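Local coordinates for response regulator receiver protein (Desulfuromonas acetoxidans, PDB 2ZAY), which probably acts in phosphorelay signalling as a response regulator, its CheY-like receiver domain, the part described here, being expected to accept a phosphoryl group, at residues I122-V125 with L126-L129. Numbering follows the deposited sequence.
Sequences IKRV and LKLL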
loop_
_atom_site.group_PDB
_atom_site.type_symbol
_atom_site.label_atom_id
_atom_site.label_comp_id
_atom_site.label_asym_id
_atom_site.label_seq_id
_atom_site.Cartn_x
_atom_site.Cartn_y
_atom_site.Cartn_z
ATOM N N ILE A 122 -8.426 4.161 -2.922
ATOM C CA ILE A 122 -8.474 2.703 -2.900
ATOM C C ILE A 122 -9.624 2.238 -3.790
ATOM O O ILE A 122 -9.439 1.399 -4.675
ATOM C CB ILE A 122 -8.709 2.178 -1.459
ATOM C CG1 ILE A 122 -7.474 2.471 -0.601
ATOM C CG2 ILE A 122 -9.023 0.678 -1.478
ATOM C CD1 ILE A 122 -7.611 2.048 0.855
ATOM N N LYS A 123 -10.807 2.805 -3.570
ATOM C CA LYS A 123 -11.984 2.427 -4.346
ATOM C C LYS A 123 -11.826 2.663 -5.840
ATOM O O LYS A 123 -12.249 1.840 -6.644
ATOM C CB LYS A 123 -13.220 3.183 -3.848
ATOM C CG LYS A 123 -13.732 2.705 -2.499
ATOM C CD LYS A 123 -14.846 3.612 -1.987
ATOM C CE LYS A 123 -15.400 3.104 -0.663
ATOM N NZ LYS A 123 -16.502 3.972 -0.164
ATOM N N ARG A 124 -11.211 3.780 -6.217
ATOM C CA ARG A 124 -11.047 4.060 -7.634
ATOM C C ARG A 124 -10.230 2.967 -8.316
ATOM O O ARG A 124 -10.576 2.512 -9.404
ATOM C CB ARG A 124 -10.369 5.412 -7.854
ATOM C CG ARG A 124 -10.512 5.895 -9.289
ATOM C CD ARG A 124 -11.978 6.194 -9.609
ATOM N NE ARG A 124 -12.236 6.305 -11.043
ATOM C CZ ARG A 124 -12.289 5.270 -11.875
ATOM N NH1 ARG A 124 -12.105 4.038 -11.415
ATOM N NH2 ARG A 124 -12.535 5.463 -13.166
ATOM N N VAL A 125 -9.149 2.553 -7.665
ATOM C CA VAL A 125 -8.275 1.519 -8.197
ATOM C C VAL A 125 -8.991 0.178 -8.252
ATOM O O VAL A 125 -8.862 -0.564 -9.226
ATOM C CB VAL A 125 -7.002 1.375 -7.333
ATOM C CG1 VAL A 125 -6.233 0.122 -7.735
ATOM C CG2 VAL A 125 -6.125 2.596 -7.516
ATOM N N LEU A 126 -9.741 -0.134 -7.202
ATOM C CA LEU A 126 -10.469 -1.394 -7.157
ATOM C C LEU A 126 -11.532 -1.422 -8.256
ATOM O O LEU A 126 -11.725 -2.441 -8.906
ATOM C CB LEU A 126 -11.125 -1.586 -5.786
ATOM C CG LEU A 126 -10.193 -1.736 -4.574
ATOM C CD1 LEU A 126 -11.031 -1.946 -3.302
ATOM C CD2 LEU A 126 -9.248 -2.921 -4.786
ATOM N N LYS A 127 -12.214 -0.299 -8.474
ATOM C CA LYS A 127 -13.245 -0.254 -9.505
ATOM C C LYS A 127 -12.637 -0.465 -10.883
ATOM O O LYS A 127 -13.217 -1.146 -11.724
ATOM C CB LYS A 127 -13.988 1.086 -9.485
ATOM C CG LYS A 127 -14.694 1.404 -8.183
ATOM C CD LYS A 127 -15.699 2.538 -8.367
ATOM C CE LYS A 127 -15.664 3.521 -7.200
ATOM N NZ LYS A 127 -14.498 4.456 -7.271
ATOM N N LEU A 128 -11.468 0.125 -11.107
ATOM C CA LEU A 128 -10.770 0.014 -12.383
ATOM C C LEU A 128 -10.216 -1.375 -12.686
ATOM O O LEU A 128 -10.318 -1.856 -13.817
ATOM C CB LEU A 128 -9.603 1.003 -12.436
ATOM C CG LEU A 128 -9.904 2.502 -12.497
ATOM C CD1 LEU A 128 -8.606 3.285 -12.369
ATOM C CD2 LEU A 128 -10.609 2.837 -13.811
ATOM N N LEU A 129 -9.621 -2.011 -11.681
ATOM C CA LEU A 129 -9.006 -3.322 -11.870
ATOM C C LEU A 129 -9.884 -4.549 -11.649
ATOM O O LEU A 129 -9.624 -5.600 -12.228
ATOM C CB LEU A 129 -7.747 -3.438 -10.999
ATOM C CG LEU A 129 -6.513 -2.631 -11.424
ATOM C CD1 LEU A 129 -6.115 -2.999 -12.844
ATOM C CD2 LEU A 129 -6.810 -1.145 -11.345
#
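The carbonyl oxygen of Lys-123 takes the backbone N-H of Lys-127 at 2.8 Å from N to O, the shortest of four successive i to i+4 bonds that run from Ile-122, Lys-123, Arg-124 and Val-125 to Leu-126, Lys-127, Leu-128 and Leu-129. The Lys-127 side chain folds back over the same turn: bends at chi3 (-138°) and chi4 (78°) bring NZ to 3.5 Å from Arg-124 CA. Lys-123 instead runs straight beyond CG, and its NZ forms a salt bridge with Glu-31. On the inner face, Ile-122 and Leu-126 lie side by side and point the same way, CG2 of the first 3.8 Å from CD1 of the second. As in the C-terminal helix of CheY-like receivers, an apolar flank is turned to the parallel sheet: Ile-122 rests on Ile-11 and Ile-57, Leu-126 on Trp-9 and Leu-55, and both on Phe-33. An alanine in place of Leu-126 would be likely to open a gap between helix and sheet, depriving Ile-122 CG2 of its methyl neighbour. One turn along, the Val-125 and Leu-129 side chains meet at a slant, with CG1 anti to the Val-125 backbone N (chi1 169°) and 3.9 Å from Leu-129 CD2; both residues also touch Ile-106. On the exposed side, the methyl CD1 of Leu-128 lies over one face of the Arg-124 guanidinium, a doubtful placing, since the two side chains come too close in the model.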